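Local coordinates for protein protease 2A (Rhinovirus C, PDB 5X45) that is probably a chymotrypsin-like cysteine protease that cleaves the viral polyprotein, and host proteins as its relatives do, and that carries a structural zinc ion, at residues Pro51-Thr56 with Gly116-Ile121; Tyr60-Lys65 with Glu99-Pro104; Leu95-Gly100 with Asp126-Phe131. All blocks are in the same frame, centred on the assembly; numbering follows the deposited sequence.

Contact 1 of 3, residues Pro51-Thr56 with Gly116-Ile121. With ZN (zinc ion), chain E.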
ATOM      1  N   PRO A  51      10.819   6.814  -0.552  1.00 36.28           N
ATOM      2  CA  PRO A  51      12.231   6.748  -0.885  1.00 30.57           C
ATOM      3  C   PRO A  51      12.470   6.154  -2.233  1.00 35.42           C
ATOM      4  O   PRO A  51      11.638   5.486  -2.756  1.00 46.66           O
ATOM      5  CB  PRO A  51      12.796   5.833   0.189  1.00 35.06           C
ATOM      6  CG  PRO A  51      11.647   5.106   0.750  1.00 32.82           C
ATOM      7  CD  PRO A  51      10.398   5.764   0.373  1.00 27.62           C
ATOM      8  N   CYS A  52      13.626   6.401  -2.792  1.00 48.29           N
ATOM      9  CA  CYS A  52      13.991   5.793  -4.042  1.00 50.20           C
ATOM     10  C   CYS A  52      14.993   4.738  -3.751  1.00 52.52           C
ATOM     11  O   CYS A  52      15.860   4.496  -4.525  1.00 66.24           O
ATOM     12  CB  CYS A  52      14.571   6.829  -4.980  1.00 20.00           C
ATOM     13  SG  CYS A  52      13.305   7.929  -5.616  1.00 20.00           S
ATOM     14  N   CYS A  53      14.864   4.114  -2.607  1.00 43.92           N
ATOM     15  CA  CYS A  53      15.733   3.040  -2.251  1.00 48.60           C
ATOM     16  C   CYS A  53      15.310   1.755  -2.943  1.00 53.57           C
ATOM     17  O   CYS A  53      14.428   1.724  -3.785  1.00 47.78           O
ATOM     18  CB  CYS A  53      15.865   2.899  -0.714  1.00 51.01           C
ATOM     19  SG  CYS A  53      14.503   2.325   0.335  1.00 53.74           S
ATOM     20  N   ASP A  54      16.001   0.709  -2.571  1.00 60.92           N
ATOM     21  CA  ASP A  54      15.843  -0.647  -3.097  1.00 66.31           C
ATOM     22  C   ASP A  54      15.343  -1.644  -2.042  1.00 59.70           C
ATOM     23  O   ASP A  54      15.153  -2.826  -2.343  1.00 58.18           O
ATOM     24  CB  ASP A  54      17.175  -1.123  -3.695  1.00 81.26           C
ATOM     25  CG  ASP A  54      18.300  -1.182  -2.662  1.00 93.63           C
ATOM     26  OD1 ASP A  54      18.394  -0.263  -1.815  1.00 98.24           O
ATOM     27  OD2 ASP A  54      19.116  -2.128  -2.728  1.00 94.49           O
ATOM     28  N   CYS A  55      15.145  -1.168  -0.813  1.00 58.23           N
ATOM     29  CA  CYS A  55      14.753  -2.029   0.309  1.00 59.65           C
ATOM     30  C   CYS A  55      13.512  -2.892   0.057  1.00 64.42           C
ATOM     31  O   CYS A  55      12.591  -2.499  -0.663  1.00 59.75           O
ATOM     32  CB  CYS A  55      14.518  -1.186   1.562  1.00 49.60           C
ATOM     33  SG  CYS A  55      16.008  -0.427   2.220  1.00 99.82           S
ATOM     34  N   THR A  56      13.517  -4.084   0.650  1.00 64.84           N
ATOM     35  CA  THR A  56      12.380  -4.998   0.591  1.00 62.67           C
ATOM     36  C   THR A  56      11.991  -5.469   1.993  1.00 62.55           C
ATOM     37  O   THR A  56      11.023  -6.204   2.166  1.00 59.67           O
ATOM     38  CB  THR A  56      12.688  -6.232  -0.288  1.00 62.67           C
ATOM     39  OG1 THR A  56      13.958  -6.785   0.087  1.00 55.33           O
ATOM     40  CG2 THR A  56      12.706  -5.854  -1.770  1.00 58.18           C
ATOM     41  N   GLY A 116      11.725   5.513   4.547  1.00 43.72           N
ATOM     42  CA  GLY A 116      10.374   6.029   4.430  1.00 27.66           C
ATOM     43  C   GLY A 116       9.338   4.983   4.083  1.00 25.70           C
ATOM     44  O   GLY A 116       9.543   3.788   4.284  1.00 30.88           O
ATOM     45  N   VAL A 117       8.204   5.444   3.579  1.00 25.20           N
ATOM     46  CA  VAL A 117       7.112   4.562   3.212  1.00 30.87           C
ATOM     47  C   VAL A 117       7.309   4.023   1.795  1.00 26.65           C
ATOM     48  O   VAL A 117       7.453   4.796   0.850  1.00 28.08           O
ATOM     49  CB  VAL A 117       5.764   5.289   3.296  1.00 31.52           C
ATOM     50  CG1 VAL A 117       4.619   4.291   3.128  1.00 22.75           C
ATOM     51  CG2 VAL A 117       5.643   6.016   4.632  1.00 24.62           C
ATOM     52  N   ILE A 118       7.311   2.705   1.640  1.00 24.91           N
ATOM     53  CA  ILE A 118       7.525   2.130   0.319  1.00 32.82           C
ATOM     54  C   ILE A 118       6.304   1.360  -0.178  1.00 33.23           C
ATOM     55  O   ILE A 118       6.266   0.956  -1.337  1.00 38.93           O
ATOM     56  CB  ILE A 118       8.745   1.168   0.294  1.00 31.81           C
ATOM     57  CG1 ILE A 118       8.531   0.005   1.262  1.00 31.03           C
ATOM     58  CG2 ILE A 118      10.035   1.907   0.602  1.00 24.66           C
ATOM     59  CD1 ILE A 118       9.643  -1.011   1.239  1.00 41.65           C
ATOM     60  N   GLY A 119       5.307   1.166   0.680  1.00 21.10           N
ATOM     61  CA  GLY A 119       4.169   0.346   0.309  1.00 20.64           C
ATOM     62  C   GLY A 119       2.925   0.466   1.164  1.00 27.34           C
ATOM     63  O   GLY A 119       2.930   1.102   2.216  1.00 28.34           O
ATOM     64  N   MET A 120       1.846  -0.144   0.682  1.00 25.77           N
ATOM     65  CA  MET A 120       0.566  -0.187   1.387  1.00 24.90           C
ATOM     66  C   MET A 120      -0.044  -1.567   1.233  1.00 29.18           C
ATOM     67  O   MET A 120       0.005  -2.148   0.148  1.00 24.95           O
ATOM     68  CB  MET A 120      -0.416   0.843   0.833  1.00 28.53           C
ATOM     69  CG  MET A 120      -0.329   2.233   1.416  1.00 43.37           C
ATOM     70  SD  MET A 120      -1.700   3.270   0.813  1.00 59.79           S
ATOM     71  CE  MET A 120      -1.477   3.132  -0.962  1.00 51.51           C
ATOM     72  N   ILE A 121      -0.621  -2.100   2.300  1.00 26.35           N
ATOM     73  CA  ILE A 121      -1.310  -3.379   2.190  1.00 28.87           C
ATOM     74  C   ILE A 121      -2.429  -3.266   1.165  1.00 28.62           C
ATOM     75  O   ILE A 121      -3.218  -2.321   1.204  1.00 27.58           O
ATOM     76  CB  ILE A 121      -1.905  -3.833   3.519  1.00 30.09           C
ATOM     77  CG1 ILE A 121      -0.795  -4.065   4.544  1.00 25.14           C
ATOM     78  CG2 ILE A 121      -2.768  -5.078   3.296  1.00 26.90           C
ATOM     79  CD1 ILE A 121      -1.298  -4.549   5.875  1.00 27.20           C
TER
HETATM   80 ZN    ZN E 201      15.004   2.021   2.187  1.00 70.65          ZN

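Contact 2 of 3, residues Tyr60-Lys65 with Glu99-Pro104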
ATOM      1  N   TYR A  60       5.454  -2.977   9.120  1.00 22.84           N
ATOM      2  CA  TYR A  60       4.170  -2.517   8.628  1.00 25.05           C
ATOM      3  C   TYR A  60       3.103  -2.468   9.717  1.00 31.44           C
ATOM      4  O   TYR A  60       3.165  -3.194  10.707  1.00 28.94           O
ATOM      5  CB  TYR A  60       3.700  -3.391   7.460  1.00 22.47           C
ATOM      6  CG  TYR A  60       3.155  -4.743   7.850  1.00 22.87           C
ATOM      7  CD1 TYR A  60       4.003  -5.816   8.089  1.00 23.22           C
ATOM      8  CD2 TYR A  60       1.778  -4.950   7.978  1.00 25.43           C
ATOM      9  CE1 TYR A  60       3.497  -7.059   8.436  1.00 23.84           C
ATOM     10  CE2 TYR A  60       1.266  -6.187   8.325  1.00 23.86           C
ATOM     11  CZ  TYR A  60       2.128  -7.239   8.553  1.00 24.12           C
ATOM     12  OH  TYR A  60       1.624  -8.471   8.899  1.00 26.58           O
ATOM     13  N   TYR A  61       2.114  -1.608   9.510  1.00 28.73           N
ATOM     14  CA  TYR A  61       0.992  -1.499  10.424  1.00 24.22           C
ATOM     15  C   TYR A  61      -0.092  -2.527  10.091  1.00 26.74           C
ATOM     16  O   TYR A  61      -0.530  -2.629   8.948  1.00 32.13           O
ATOM     17  CB  TYR A  61       0.417  -0.083  10.376  1.00 24.76           C
ATOM     18  CG  TYR A  61      -0.816   0.078  11.213  1.00 26.12           C
ATOM     19  CD1 TYR A  61      -0.753  -0.006  12.598  1.00 26.88           C
ATOM     20  CD2 TYR A  61      -2.054   0.295  10.622  1.00 26.96           C
ATOM     21  CE1 TYR A  61      -1.892   0.133  13.375  1.00 29.84           C
ATOM     22  CE2 TYR A  61      -3.198   0.433  11.391  1.00 29.26           C
ATOM     23  CZ  TYR A  61      -3.107   0.350  12.765  1.00 29.42           C
ATOM     24  OH  TYR A  61      -4.234   0.485  13.531  1.00 35.89           O
ATOM     25  N   SER A  62      -0.499  -3.295  11.093  1.00 25.43           N
ATOM     26  CA  SER A  62      -1.624  -4.221  10.980  1.00 31.03           C
ATOM     27  C   SER A  62      -2.816  -3.670  11.744  1.00 41.04           C
ATOM     28  O   SER A  62      -2.770  -3.610  12.979  1.00 42.11           O
ATOM     29  CB  SER A  62      -1.254  -5.601  11.532  1.00 33.00           C
ATOM     30  OG  SER A  62      -2.404  -6.427  11.666  1.00 39.40           O
ATOM     31  N   ARG A  63      -3.884  -3.291  11.038  1.00 28.44           N
ATOM     32  CA  ARG A  63      -5.031  -2.687  11.724  1.00 33.31           C
ATOM     33  C   ARG A  63      -5.741  -3.709  12.603  1.00 31.83           C
ATOM     34  O   ARG A  63      -6.121  -3.395  13.729  1.00 36.16           O
ATOM     35  CB  ARG A  63      -6.037  -2.066  10.748  1.00 31.13           C
ATOM     36  CG  ARG A  63      -7.053  -1.192  11.480  1.00 36.82           C
ATOM     37  CD  ARG A  63      -8.083  -0.577  10.565  1.00 60.58           C
ATOM     38  NE  ARG A  63      -9.187  -1.501  10.312  1.00 85.34           N
ATOM     39  CZ  ARG A  63     -10.387  -1.415  10.883  1.00 93.68           C
ATOM     40  NH1 ARG A  63     -10.646  -0.443  11.747  1.00 94.62           N
ATOM     41  NH2 ARG A  63     -11.329  -2.302  10.591  1.00 95.11           N
ATOM     42  N   SER A  64      -5.886  -4.931  12.093  1.00 31.66           N
ATOM     43  CA  SER A  64      -6.577  -6.000  12.805  1.00 33.28           C
ATOM     44  C   SER A  64      -5.905  -6.369  14.125  1.00 35.05           C
ATOM     45  O   SER A  64      -6.589  -6.743  15.077  1.00 47.32           O
ATOM     46  CB  SER A  64      -6.680  -7.244  11.923  1.00 32.99           C
ATOM     47  OG  SER A  64      -5.401  -7.681  11.506  1.00 46.03           O
ATOM     48  N   LYS A  65      -4.575  -6.273  14.178  1.00 32.74           N
ATOM     49  CA  LYS A  65      -3.823  -6.539  15.410  1.00 34.94           C
ATOM     50  C   LYS A  65      -3.497  -5.256  16.167  1.00 32.26           C
ATOM     51  O   LYS A  65      -3.029  -5.309  17.302  1.00 40.12           O
ATOM     52  CB  LYS A  65      -2.529  -7.300  15.101  1.00 30.81           C
ATOM     53  CG  LYS A  65      -2.767  -8.665  14.493  1.00 37.74           C
ATOM     54  CD  LYS A  65      -3.504  -9.552  15.461  1.00 43.27           C
ATOM     55  CE  LYS A  65      -3.589 -10.974  14.948  1.00 50.85           C
ATOM     56  NZ  LYS A  65      -4.435 -11.806  15.852  1.00 57.26           N
ATOM     57  N   GLU A  99       5.675 -12.803   4.696  1.00 48.85           N
ATOM     58  CA  GLU A  99       4.910 -13.560   5.667  1.00 52.36           C
ATOM     59  C   GLU A  99       4.467 -12.600   6.749  1.00 49.53           C
ATOM     60  O   GLU A  99       5.246 -11.789   7.240  1.00 46.91           O
ATOM     61  CB  GLU A  99       5.705 -14.726   6.274  1.00 57.71           C
ATOM     62  CG  GLU A  99       6.907 -15.221   5.466  1.00 75.76           C
ATOM     63  CD  GLU A  99       7.704 -16.291   6.209  1.00 95.22           C
ATOM     64  OE1 GLU A  99       8.906 -16.088   6.493  1.00100.96           O
ATOM     65  OE2 GLU A  99       7.101 -17.338   6.538  1.00102.11           O
ATOM     66  N   GLY A 100       3.200 -12.697   7.119  1.00 46.93           N
ATOM     67  CA  GLY A 100       2.638 -11.791   8.094  1.00 44.73           C
ATOM     68  C   GLY A 100       1.137 -11.912   8.135  1.00 46.82           C
ATOM     69  O   GLY A 100       0.524 -12.431   7.211  1.00 43.77           O
ATOM     70  N   HIS A 101       0.551 -11.466   9.238  1.00 52.94           N
ATOM     71  CA  HIS A 101      -0.887 -11.526   9.399  1.00 55.35           C
ATOM     72  C   HIS A 101      -1.616 -10.470   8.564  1.00 54.05           C
ATOM     73  O   HIS A 101      -1.202  -9.305   8.500  1.00 49.61           O
ATOM     74  CB  HIS A 101      -1.264 -11.352  10.859  1.00 54.13           C
ATOM     75  CG  HIS A 101      -2.737 -11.284  11.075  1.00 66.68           C
ATOM     76  ND1 HIS A 101      -3.541 -12.405  11.074  1.00 68.78           N
ATOM     77  CD2 HIS A 101      -3.562 -10.227  11.261  1.00 74.55           C
ATOM     78  CE1 HIS A 101      -4.794 -12.041  11.277  1.00 74.61           C
ATOM     79  NE2 HIS A 101      -4.835 -10.727  11.393  1.00 79.00           N
ATOM     80  N   CYS A 102      -2.702 -10.888   7.920  1.00 58.19           N
ATOM     81  CA  CYS A 102      -3.526  -9.961   7.160  1.00 38.36           C
ATOM     82  C   CYS A 102      -4.978 -10.425   7.117  1.00 47.27           C
ATOM     83  O   CYS A 102      -5.265 -11.587   6.843  1.00 57.32           O
ATOM     84  CB  CYS A 102      -2.974  -9.799   5.745  1.00 35.37           C
ATOM     85  SG  CYS A 102      -3.823  -8.569   4.738  1.00 67.65           S
ATOM     86  N   GLU A 103      -5.892  -9.505   7.393  1.00 48.27           N
ATOM     87  CA  GLU A 103      -7.322  -9.787   7.354  1.00 50.56           C
ATOM     88  C   GLU A 103      -8.015  -8.762   6.471  1.00 48.71           C
ATOM     89  O   GLU A 103      -7.450  -7.704   6.200  1.00 41.75           O
ATOM     90  CB  GLU A 103      -7.930  -9.733   8.753  1.00 48.64           C
ATOM     91  CG  GLU A 103      -7.560 -10.855   9.670  1.00 65.85           C
ATOM     92  CD  GLU A 103      -8.155 -10.641  11.046  1.00 83.06           C
ATOM     93  OE1 GLU A 103      -9.116  -9.846  11.148  1.00 85.95           O
ATOM     94  OE2 GLU A 103      -7.676 -11.264  12.019  1.00 89.76           O
ATOM     95  N   PRO A 104      -9.251  -9.061   6.037  1.00 60.72           N
ATOM     96  CA  PRO A 104     -10.043  -8.011   5.391  1.00 55.39           C
ATOM     97  C   PRO A 104     -10.133  -6.769   6.275  1.00 47.20           C
ATOM     98  O   PRO A 104     -10.421  -6.883   7.463  1.00 50.84           O
ATOM     99  CB  PRO A 104     -11.414  -8.671   5.211  1.00 55.35           C
ATOM    100  CG  PRO A 104     -11.099 -10.126   5.072  1.00 55.79           C
ATOM    101  CD  PRO A 104      -9.912 -10.379   5.966  1.00 62.03           C
TER

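Contact 3 of 3, residues Leu95-Gly100 with Asp126-Phe131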
ATOM      1  N   LEU A  95       4.101  -6.007  -6.736  1.00 31.94           N
ATOM      2  CA  LEU A  95       3.795  -6.350  -5.363  1.00 22.85           C
ATOM      3  C   LEU A  95       5.024  -6.742  -4.567  1.00 26.07           C
ATOM      4  O   LEU A  95       5.974  -7.332  -5.091  1.00 25.27           O
ATOM      5  CB  LEU A  95       2.762  -7.473  -5.309  1.00 23.46           C
ATOM      6  CG  LEU A  95       1.415  -6.908  -5.749  1.00 33.30           C
ATOM      7  CD1 LEU A  95       1.057  -7.420  -7.131  1.00 29.91           C
ATOM      8  CD2 LEU A  95       0.314  -7.169  -4.725  1.00 36.49           C
ATOM      9  N   LEU A  96       4.979  -6.404  -3.285  1.00 23.66           N
ATOM     10  CA  LEU A  96       5.890  -6.955  -2.302  1.00 27.45           C
ATOM     11  C   LEU A  96       5.134  -7.986  -1.477  1.00 23.84           C
ATOM     12  O   LEU A  96       4.036  -7.713  -1.000  1.00 30.28           O
ATOM     13  CB  LEU A  96       6.454  -5.849  -1.420  1.00 26.41           C
ATOM     14  CG  LEU A  96       7.231  -4.786  -2.194  1.00 29.11           C
ATOM     15  CD1 LEU A  96       7.198  -3.468  -1.439  1.00 27.45           C
ATOM     16  CD2 LEU A  96       8.661  -5.251  -2.429  1.00 33.16           C
ATOM     17  N   ILE A  97       5.671  -9.195  -1.373  1.00 25.33           N
ATOM     18  CA  ILE A  97       4.980 -10.229  -0.609  1.00 28.72           C
ATOM     19  C   ILE A  97       5.824 -10.734   0.549  1.00 30.53           C
ATOM     20  O   ILE A  97       6.968 -11.147   0.353  1.00 33.55           O
ATOM     21  CB  ILE A  97       4.597 -11.444  -1.471  1.00 34.45           C
ATOM     22  CG1 ILE A  97       3.976 -11.014  -2.806  1.00 27.84           C
ATOM     23  CG2 ILE A  97       3.685 -12.375  -0.678  1.00 29.78           C
ATOM     24  CD1 ILE A  97       2.528 -10.648  -2.724  1.00 26.60           C
ATOM     25  N   GLY A  98       5.248 -10.716   1.748  1.00 31.66           N
ATOM     26  CA  GLY A  98       5.953 -11.190   2.919  1.00 35.11           C
ATOM     27  C   GLY A  98       5.062 -12.053   3.785  1.00 44.40           C
ATOM     28  O   GLY A  98       3.842 -12.034   3.649  1.00 54.41           O
ATOM     29  N   GLU A  99       5.675 -12.803   4.696  1.00 48.85           N
ATOM     30  CA  GLU A  99       4.910 -13.560   5.667  1.00 52.36           C
ATOM     31  C   GLU A  99       4.467 -12.600   6.749  1.00 49.53           C
ATOM     32  O   GLU A  99       5.246 -11.789   7.240  1.00 46.91           O
ATOM     33  CB  GLU A  99       5.705 -14.726   6.274  1.00 57.71           C
ATOM     34  CG  GLU A  99       6.907 -15.221   5.466  1.00 75.76           C
ATOM     35  CD  GLU A  99       7.704 -16.291   6.209  1.00 95.22           C
ATOM     36  OE1 GLU A  99       8.906 -16.088   6.493  1.00100.96           O
ATOM     37  OE2 GLU A  99       7.101 -17.338   6.538  1.00102.11           O
ATOM     38  N   GLY A 100       3.200 -12.697   7.119  1.00 46.93           N
ATOM     39  CA  GLY A 100       2.638 -11.791   8.094  1.00 44.73           C
ATOM     40  C   GLY A 100       1.137 -11.912   8.135  1.00 46.82           C
ATOM     41  O   GLY A 100       0.524 -12.431   7.211  1.00 43.77           O
ATOM     42  N   ASP A 126      -3.508 -16.234   4.295  1.00 77.47           N
ATOM     43  CA  ASP A 126      -2.927 -17.109   5.319  1.00 87.44           C
ATOM     44  C   ASP A 126      -1.415 -16.937   5.490  1.00 83.70           C
ATOM     45  O   ASP A 126      -0.601 -17.519   4.773  1.00 79.97           O
ATOM     46  CB  ASP A 126      -3.285 -18.564   5.029  1.00 97.50           C
ATOM     47  CG  ASP A 126      -3.020 -18.954   3.592  1.00 98.55           C
ATOM     48  OD1 ASP A 126      -2.261 -18.248   2.878  1.00 98.17           O
ATOM     49  OD2 ASP A 126      -3.582 -19.991   3.184  1.00 98.86           O
ATOM     50  N   ASN A 127      -1.090 -16.080   6.453  1.00 76.56           N
ATOM     51  CA  ASN A 127       0.263 -15.701   6.841  1.00 74.67           C
ATOM     52  C   ASN A 127       1.045 -15.143   5.642  1.00 63.13           C
ATOM     53  O   ASN A 127       2.255 -15.312   5.488  1.00 65.09           O
ATOM     54  CB  ASN A 127       0.952 -16.909   7.488  1.00 88.31           C
ATOM     55  CG  ASN A 127       2.294 -16.573   8.120  1.00 95.78           C
ATOM     56  OD1 ASN A 127       2.909 -15.558   7.829  1.00 98.91           O
ATOM     57  ND2 ASN A 127       2.717 -17.405   9.048  1.00 99.35           N
ATOM     58  N   HIS A 128       0.303 -14.555   4.727  1.00 59.07           N
ATOM     59  CA  HIS A 128       0.901 -13.757   3.693  1.00 50.56           C
ATOM     60  C   HIS A 128       0.214 -12.408   3.611  1.00 44.82           C
ATOM     61  O   HIS A 128      -1.010 -12.301   3.746  1.00 48.38           O
ATOM     62  CB  HIS A 128       0.844 -14.491   2.376  1.00 55.67           C
ATOM     63  CG  HIS A 128       1.944 -15.474   2.244  1.00 73.26           C
ATOM     64  ND1 HIS A 128       1.789 -16.804   2.573  1.00 82.94           N
ATOM     65  CD2 HIS A 128       3.250 -15.301   1.960  1.00 78.80           C
ATOM     66  CE1 HIS A 128       2.945 -17.422   2.413  1.00 86.41           C
ATOM     67  NE2 HIS A 128       3.850 -16.532   2.048  1.00 84.45           N
ATOM     68  N   VAL A 129       1.016 -11.376   3.409  1.00 37.21           N
ATOM     69  CA  VAL A 129       0.514 -10.030   3.248  1.00 34.38           C
ATOM     70  C   VAL A 129       1.155  -9.477   1.979  1.00 28.89           C
ATOM     71  O   VAL A 129       2.352  -9.669   1.743  1.00 28.24           O
ATOM     72  CB  VAL A 129       0.815  -9.164   4.487  1.00 36.70           C
ATOM     73  CG1 VAL A 129       2.286  -9.265   4.852  1.00 33.54           C
ATOM     74  CG2 VAL A 129       0.381  -7.704   4.254  1.00 31.36           C
ATOM     75  N   ALA A 130       0.343  -8.825   1.155  1.00 26.46           N
ATOM     76  CA  ALA A 130       0.789  -8.262  -0.115  1.00 24.92           C
ATOM     77  C   ALA A 130       0.713  -6.746  -0.077  1.00 27.22           C
ATOM     78  O   ALA A 130      -0.315  -6.168   0.282  1.00 27.28           O
ATOM     79  CB  ALA A 130      -0.056  -8.795  -1.261  1.00 25.56           C
ATOM     80  N   PHE A 131       1.802  -6.103  -0.463  1.00 22.41           N
ATOM     81  CA  PHE A 131       1.838  -4.655  -0.492  1.00 29.05           C
ATOM     82  C   PHE A 131       1.975  -4.188  -1.936  1.00 28.06           C
ATOM     83  O   PHE A 131       2.693  -4.818  -2.719  1.00 21.35           O
ATOM     84  CB  PHE A 131       3.012  -4.114   0.340  1.00 21.13           C
ATOM     85  CG  PHE A 131       3.118  -4.701   1.728  1.00 23.35           C
ATOM     86  CD1 PHE A 131       3.814  -5.888   1.947  1.00 22.74           C
ATOM     87  CD2 PHE A 131       2.551  -4.046   2.820  1.00 22.07           C
ATOM     88  CE1 PHE A 131       3.928  -6.419   3.229  1.00 31.83           C
ATOM     89  CE2 PHE A 131       2.663  -4.570   4.103  1.00 25.18           C
ATOM     90  CZ  PHE A 131       3.354  -5.764   4.309  1.00 24.10           C
TER

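Contact 1 of 3, residues Pro51-Thr56 with Gly116-Ile121
Pro51 and Ile118 carry the apolar part of this contact. The pyrrolidine ring of Pro51 presents CG to the methyl CG2 of Ile118 at 3.6 Å, and the two side chains cross at about a right angle. Ile118 sends its other branch along the loop instead: with CG1 set between the backbone N and the carbonyl carbon (chi1 61°) and the chain extended beyond it, CD1 reaches Cys55 O at 3.8 Å. A branched isoleucine suits this place because its two arms reach Pro51 and the Cys55 carbonyl at once. Pro51 also lies against backbone, its CG 3.8 Å from Gly116 N, and Val117 O passes beside its CD. Gly116 adopts backbone angles open chiefly to glycine, and its lack of a side chain lets the Pro51 ring come up against the backbone at Gly116.

The polar links of both segments run to other parts of the chain. Cys55 O accepts a hydrogen bond from Arg135 NH1, and Val117 pairs by backbone bonds with Val49, just ahead of Pro51.

The loop also carries two of the zinc ligands. Cys53 SG lies 1.9 Å from the zinc ion, whereas Cys55 SG is at 2.6 Å, a longer separation; Cys113 and His115 complete the site. The two cysteines turn toward the metal with Asp54 between them pointing outward, and the Cys53 sulfur also borders Ile118 CG2 at 4.5 Å.

Across the strand, Ile118 and Gly119 both face Leu111, a classic beta bulge beside the metal-binding hairpin. Three cysteines and one histidine, drawn from a loop and from this hairpin, form the structural zinc site characteristic of picornaviral 2A proteases.

Contact 2 of 3, residues Tyr60-Lys65 with Glu99-Pro104
Ser64 faces Glu103 with their CA atoms 6.7 Å apart, while Ser62 and Cys102 stand at 7.2 Å, too far for strand pairing. The end of strand 57-62 and the helical-type turn after it thus meet an irregular loop mainly through side chains.

The clearest bond comes from Tyr60, whose hydroxyl donates to His101 O at 3.0 Å, reaching it from 21° out of the carbonyl plane. Gly100, without a side chain, lets Tyr60 OH approach Gly100 C to 3.6 Å. His101 holds its CG opposite the backbone N (chi1 175°), which carries the imidazole out to the serines and the lysine. Lys65 bends at chi2 and lays CE over one face of the His101 ring, 3.8 Å from the centroid, in a CH-pi contact; the long aliphatic chain suits this cover at an exposed margin. Ser64 OG lies at the ring edge, 3.1 Å from His101 NE2, and is hydrogen-bonded to Asp106, whose OD2 also accepts from Glu103 N.

Behind these residues, Tyr60 packs on Val71 of strand 67-76, on Ile121 of strand 116-124 and edge-to-face on Phe131 of strand 129-133, so Tyr60 ties the loop 99-104 to three strands of the barrel.

Contact 3 of 3, residues Leu95-Gly100 with Asp126-Phe131
Leu96 O is approached by two donors of the neighbouring strand: Phe131 N binds it at 2.8 Å with an N-H...O angle of 171°, and Ala130 CA adds a CA-H...O contact at 3.4 Å. Leu96 N returns the bond to Phe131 O, so these two residues form an antiparallel hydrogen-bonded pair. Two residues on, Gly98 and Val129 repeat the arrangement, and between them Ile97 and Ala130 make a non-hydrogen-bonded pair. The weak bond from Gly100 N to Asn127 O, 3.2 Å long, continues the pairing beyond Gly98 and Val129.

The axes of the short segments 95-98 and 129-131 approach to 4.6 Å, their N-to-C directions at 157°; they are two adjacent members of the closed six-stranded antiparallel barrel that chymotrypsin-like proteases build in their C-terminal half. Leu96, Val129 and Phe131 lie on the face turned inward, where Phe131 also meets Tyr60 and Ile121; large apolar groups suit this filled interior. Gly98 shares that face without a side chain, and Val129 CG1 settles 3.4 Å from Gly98 O.

On the other face, Ile97 turns its terminal methyl back across the strands (chi2 -81°), bringing CD1 to 3.5 Å from Ala130 CB, whose small size allows the approach. Leu95 CD2 meets Ala130 CB at 3.8 Å, and Tyr79 touches both Leu95 and Ile97 from outside the pair.

Toward the exposed end, the His128 ring crosses Ile97 at about a right angle, with His128 CD2 4.0 Å from Ile97 CG2. Asn127, a residue type that tolerates its left-handed backbone conformation, turns the chain there, though it is poorly ordered.

Contact 3 is the most buried of the three, a regular strand pairing with apolar side chains on both faces, whereas contacts 1 and 2 are partly buried and rely on loops. Contact 1 combines a few apolar touches with a loop whose cysteines bind zinc; contact 2 relies on a tyrosine hydroxyl, an imidazole and a lysine chain near the surface. All three reach the same barrel. Ile121, at the far end of contact 1's strand segment, packs on Phe131 and Val129 of contact 3 and on Tyr60 and Cys102 of contact 2. Contacts 2 and 3 share Glu99 and Gly100, their centres about 9 Å apart, while the centres of contacts 1 and 2 lie about 17 Å apart.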